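Local coordinates for protein DNA methyltransferase (Nicotiana tabacum, PDB 4ONQ) that probably methylates cytosine at carbon 5 in DNA as a plant de novo methyltransferase, this chain being its catalytic domain with sinefungin bound, at residues L234-G239 and V342-L347. The protein carries 5 engineered substitutions. Residues are numbered along the deposited sequence; the frame is centred on the assembly and turned at random.
With SFG (sinefungin), chain C.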
ATOM      1  N   LEU A 234      -6.196 -15.018  -4.336  1.00 47.67           N
ATOM      2  CA  LEU A 234      -4.977 -15.136  -5.113  1.00 37.71           C
ATOM      3  C   LEU A 234      -4.226 -13.820  -4.983  1.00 47.71           C
ATOM      4  O   LEU A 234      -4.611 -12.815  -5.583  1.00 47.30           O
ATOM      5  CB  LEU A 234      -5.273 -15.441  -6.578  1.00 40.44           C
ATOM      6  CG  LEU A 234      -4.024 -15.658  -7.442  1.00 47.39           C
ATOM      7  CD1 LEU A 234      -3.127 -16.684  -6.792  1.00 43.47           C
ATOM      8  CD2 LEU A 234      -4.377 -16.097  -8.856  1.00 45.86           C
ATOM      9  N   SER A 235      -3.168 -13.822  -4.178  1.00 46.01           N
ATOM     10  CA  SER A 235      -2.375 -12.620  -3.957  1.00 41.64           C
ATOM     11  C   SER A 235      -1.100 -12.663  -4.787  1.00 40.67           C
ATOM     12  O   SER A 235      -0.198 -13.451  -4.511  1.00 52.91           O
ATOM     13  CB  SER A 235      -2.038 -12.470  -2.475  1.00 40.43           C
ATOM     14  OG  SER A 235      -1.503 -11.187  -2.209  1.00 50.38           O
ATOM     15  N   LEU A 236      -1.031 -11.812  -5.805  1.00 34.80           N
ATOM     16  CA  LEU A 236       0.095 -11.818  -6.729  1.00 44.14           C
ATOM     17  C   LEU A 236       1.039 -10.682  -6.399  1.00 45.95           C
ATOM     18  O   LEU A 236       0.591  -9.574  -6.112  1.00 42.27           O
ATOM     19  CB  LEU A 236      -0.392 -11.689  -8.173  1.00 49.61           C
ATOM     20  CG  LEU A 236      -1.339 -12.795  -8.646  1.00 52.72           C
ATOM     21  CD1 LEU A 236      -1.835 -12.520 -10.053  1.00 49.03           C
ATOM     22  CD2 LEU A 236      -0.640 -14.142  -8.574  1.00 53.99           C
ATOM     23  N   PHE A 237       2.340 -10.969  -6.447  1.00 47.57           N
ATOM     24  CA  PHE A 237       3.369 -10.018  -6.042  1.00 43.53           C
ATOM     25  C   PHE A 237       3.030  -9.488  -4.660  1.00 48.12           C
ATOM     26  O   PHE A 237       2.923  -8.277  -4.465  1.00 43.17           O
ATOM     27  CB  PHE A 237       3.448  -8.861  -7.035  1.00 45.33           C
ATOM     28  CG  PHE A 237       3.370  -9.286  -8.468  1.00 55.28           C
ATOM     29  CD1 PHE A 237       4.395 -10.014  -9.044  1.00 54.58           C
ATOM     30  CD2 PHE A 237       2.275  -8.950  -9.245  1.00 64.27           C
ATOM     31  CE1 PHE A 237       4.329 -10.405 -10.363  1.00 61.56           C
ATOM     32  CE2 PHE A 237       2.201  -9.338 -10.566  1.00 62.81           C
ATOM     33  CZ  PHE A 237       3.231 -10.066 -11.126  1.00 64.30           C
ATOM     34  N   SER A 238       2.849 -10.398  -3.708  1.00 41.70           N
ATOM     35  CA  SER A 238       2.202 -10.063  -2.442  1.00 42.61           C
ATOM     36  C   SER A 238       3.080  -9.337  -1.425  1.00 39.53           C
ATOM     37  O   SER A 238       2.565  -8.765  -0.465  1.00 39.92           O
ATOM     38  CB  SER A 238       1.581 -11.312  -1.813  1.00 40.92           C
ATOM     39  OG  SER A 238       2.480 -12.400  -1.852  1.00 51.30           O
ATOM     40  N   GLY A 239       4.394  -9.372  -1.637  1.00 39.48           N
ATOM     41  CA  GLY A 239       5.341  -8.669  -0.788  1.00 37.68           C
ATOM     42  C   GLY A 239       5.273  -9.050   0.680  1.00 38.11           C
ATOM     43  O   GLY A 239       5.434 -10.216   1.042  1.00 37.86           O
ATOM     44  N   VAL A 342      -2.249  -9.940 -15.735  1.00 55.55           N
ATOM     45  CA  VAL A 342      -3.391 -10.012 -16.640  1.00 60.12           C
ATOM     46  C   VAL A 342      -3.654 -11.441 -17.120  1.00 65.57           C
ATOM     47  O   VAL A 342      -4.793 -11.916 -17.089  1.00 68.66           O
ATOM     48  CB  VAL A 342      -3.185  -9.083 -17.850  1.00 64.06           C
ATOM     49  CG1 VAL A 342      -4.336  -9.217 -18.843  1.00 60.58           C
ATOM     50  CG2 VAL A 342      -3.043  -7.649 -17.379  1.00 60.28           C
ATOM     51  N   ARG A 343      -2.592 -12.113 -17.553  1.00 58.52           N
ATOM     52  CA  ARG A 343      -2.665 -13.497 -18.009  1.00 57.73           C
ATOM     53  C   ARG A 343      -3.308 -14.365 -16.939  1.00 55.77           C
ATOM     54  O   ARG A 343      -4.226 -15.144 -17.212  1.00 56.95           O
ATOM     55  CB  ARG A 343      -1.261 -14.025 -18.310  1.00 63.29           C
ATOM     56  CG  ARG A 343      -1.227 -15.383 -18.992  1.00 71.47           C
ATOM     57  CD  ARG A 343       0.147 -16.039 -18.876  1.00 78.66           C
ATOM     58  NE  ARG A 343       0.288 -16.793 -17.632  1.00 86.00           N
ATOM     59  CZ  ARG A 343       1.228 -16.572 -16.719  1.00 85.80           C
ATOM     60  NH1 ARG A 343       2.128 -15.616 -16.906  1.00 93.72           N
ATOM     61  NH2 ARG A 343       1.271 -17.314 -15.621  1.00 74.31           N
ATOM     62  N   ILE A 344      -2.826 -14.214 -15.711  1.00 57.23           N
ATOM     63  CA  ILE A 344      -3.309 -15.038 -14.610  1.00 63.54           C
ATOM     64  C   ILE A 344      -4.758 -14.733 -14.231  1.00 61.95           C
ATOM     65  O   ILE A 344      -5.560 -15.654 -14.033  1.00 64.35           O
ATOM     66  CB  ILE A 344      -2.374 -14.935 -13.394  1.00 50.56           C
ATOM     67  CG1 ILE A 344      -1.042 -15.599 -13.732  1.00 50.29           C
ATOM     68  CG2 ILE A 344      -2.999 -15.569 -12.167  1.00 48.86           C
ATOM     69  CD1 ILE A 344      -0.148 -15.800 -12.555  1.00 52.11           C
ATOM     70  N   LEU A 345      -5.097 -13.450 -14.145  1.00 59.06           N
ATOM     71  CA  LEU A 345      -6.472 -13.058 -13.850  1.00 57.71           C
ATOM     72  C   LEU A 345      -7.406 -13.653 -14.899  1.00 58.91           C
ATOM     73  O   LEU A 345      -8.453 -14.218 -14.570  1.00 53.44           O
ATOM     74  CB  LEU A 345      -6.615 -11.534 -13.800  1.00 51.06           C
ATOM     75  CG  LEU A 345      -8.040 -10.974 -13.743  1.00 55.54           C
ATOM     76  CD1 LEU A 345      -8.817 -11.551 -12.573  1.00 61.02           C
ATOM     77  CD2 LEU A 345      -8.017  -9.458 -13.661  1.00 57.51           C
ATOM     78  N   ASP A 346      -7.005 -13.550 -16.160  1.00 60.51           N
ATOM     79  CA  ASP A 346      -7.815 -14.080 -17.245  1.00 67.93           C
ATOM     80  C   ASP A 346      -7.978 -15.598 -17.152  1.00 70.38           C
ATOM     81  O   ASP A 346      -9.082 -16.117 -17.332  1.00 71.16           O
ATOM     82  CB  ASP A 346      -7.245 -13.676 -18.605  1.00 81.89           C
ATOM     83  CG  ASP A 346      -8.232 -13.896 -19.728  1.00 92.11           C
ATOM     84  OD1 ASP A 346      -8.031 -14.836 -20.525  1.00 96.36           O
ATOM     85  OD2 ASP A 346      -9.224 -13.138 -19.797  1.00 96.44           O
ATOM     86  N   LEU A 347      -6.889 -16.309 -16.872  1.00 72.36           N
ATOM     87  CA  LEU A 347      -6.971 -17.754 -16.668  1.00 67.21           C
ATOM     88  C   LEU A 347      -7.974 -18.103 -15.564  1.00 75.22           C
ATOM     89  O   LEU A 347      -8.811 -18.992 -15.738  1.00 84.12           O
ATOM     90  CB  LEU A 347      -5.595 -18.339 -16.335  1.00 60.35           C
ATOM     91  CG  LEU A 347      -4.631 -18.594 -17.495  1.00 67.74           C
ATOM     92  CD1 LEU A 347      -3.211 -18.754 -16.982  1.00 63.37           C
ATOM     93  CD2 LEU A 347      -5.056 -19.830 -18.271  1.00 74.00           C
TER
HETATM   94  N   SFG C 700       2.027  -5.808  -2.497  1.00 66.26           N
HETATM   95  CA  SFG C 700       3.294  -5.804  -1.744  1.00 74.87           C
HETATM   96  C   SFG C 700       2.968  -5.307  -0.338  1.00 77.08           C
HETATM   97  O   SFG C 700       1.821  -4.858  -0.132  1.00 73.47           O
HETATM   98  OXT SFG C 700       3.862  -5.457   0.522  1.00 87.12           O
HETATM   99  CB  SFG C 700       4.302  -4.916  -2.496  1.00 82.30           C
HETATM  100  CG  SFG C 700       4.563  -5.688  -3.788  1.00 80.74           C
HETATM  101  CD  SFG C 700       5.496  -5.134  -4.885  1.00 77.69           C
HETATM  102  NE  SFG C 700       5.017  -3.879  -5.469  1.00 73.31           N
HETATM  103  C5' SFG C 700       5.510  -6.326  -5.860  1.00 74.51           C
HETATM  104  C4' SFG C 700       6.199  -7.347  -4.917  1.00 99.01           C
HETATM  105  O4' SFG C 700       6.707  -7.848  -6.239  1.00 99.72           O
HETATM  106  C3' SFG C 700       7.607  -7.506  -4.358  1.00 91.12           C
HETATM  107  O3' SFG C 700       7.688  -8.623  -3.488  1.00 95.69           O
HETATM  108  C2' SFG C 700       8.440  -7.670  -5.567  1.00 87.01           C
HETATM  109  O2' SFG C 700       9.754  -8.090  -5.186  1.00 72.91           O
HETATM  110  C1' SFG C 700       7.612  -8.923  -5.951  1.00100.98           C
HETATM  111  N9  SFG C 700       8.130  -9.501  -7.215  1.00 99.17           N
HETATM  112  C8  SFG C 700       9.051  -9.059  -8.055  1.00102.53           C
HETATM  113  N7  SFG C 700       9.133  -9.913  -9.072  1.00 99.00           N
HETATM  114  C5  SFG C 700       8.239 -10.884  -8.880  1.00 95.62           C
HETATM  115  C6  SFG C 700       7.924 -11.969  -9.595  1.00 88.34           C
HETATM  116  N6  SFG C 700       8.604 -12.160 -10.723  1.00 84.57           N
HETATM  117  N1  SFG C 700       6.975 -12.833  -9.211  1.00 82.53           N
HETATM  118  C2  SFG C 700       6.296 -12.582  -8.019  1.00 86.35           C
HETATM  119  N3  SFG C 700       6.645 -11.442  -7.289  1.00 94.72           N
HETATM  120  C4  SFG C 700       7.591 -10.604  -7.748  1.00 97.31           C
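Ile-344 and Leu-234 meet through branches that both extend away from their own backbone nitrogens: CG2 of Ile-344 and CG of Leu-234 (chi1 -177°) each lie anti to N. The two side chains cross at about a right angle, and CD2 of Leu-234 comes within 3.6 Å of Ile-344 CG2. In Leu-236, two residues on along the same face of the strand, CG anti to the carbonyl carbon (chi1 -59°) and an extended second torsion carry CD1 to 3.9 Å from that same methyl. One branch of the isoleucine is thus shared by two leucines, while Val-289 and Leu-292 also pack on this side chain. The example illustrates how a Rossmann-like methyltransferase covers its parallel strands: helix 337-352 lies over strand 231-236, with Val-310 of the adjoining strand touching Leu-234, and Tyr-341 of the helix touching Leu-236.

Just past the strand, the chain turns into the cofactor pocket. Phe-237 turns the edge of its ring onto the face of the sinefungin adenine, with CD1 3.2 Å from N3 of the ligand. Its CB lies 3.5 Å from C5' of the ligand. Its carbonyl O accepts a weak hydrogen bond of 3.3 Å from the amino N of sinefungin. Replacing this ring with an alanine would probably leave that face of the adenine without its neighbour and open a gap beside Leu-337 and Tyr-341 of the helix, which touch the phenylalanine side chain. Glu-261 binds both Gly-239 N and the ligand, coupling the loop to the cofactor analogue. Between strand and helix, by contrast, no hydrogen bond forms: their buried contact rests on methyl packing, whereas polar recognition of sinefungin combines the weak bond from Phe-237 with hydrogen bonds to Glu-261, Ile-240 and Phe-211.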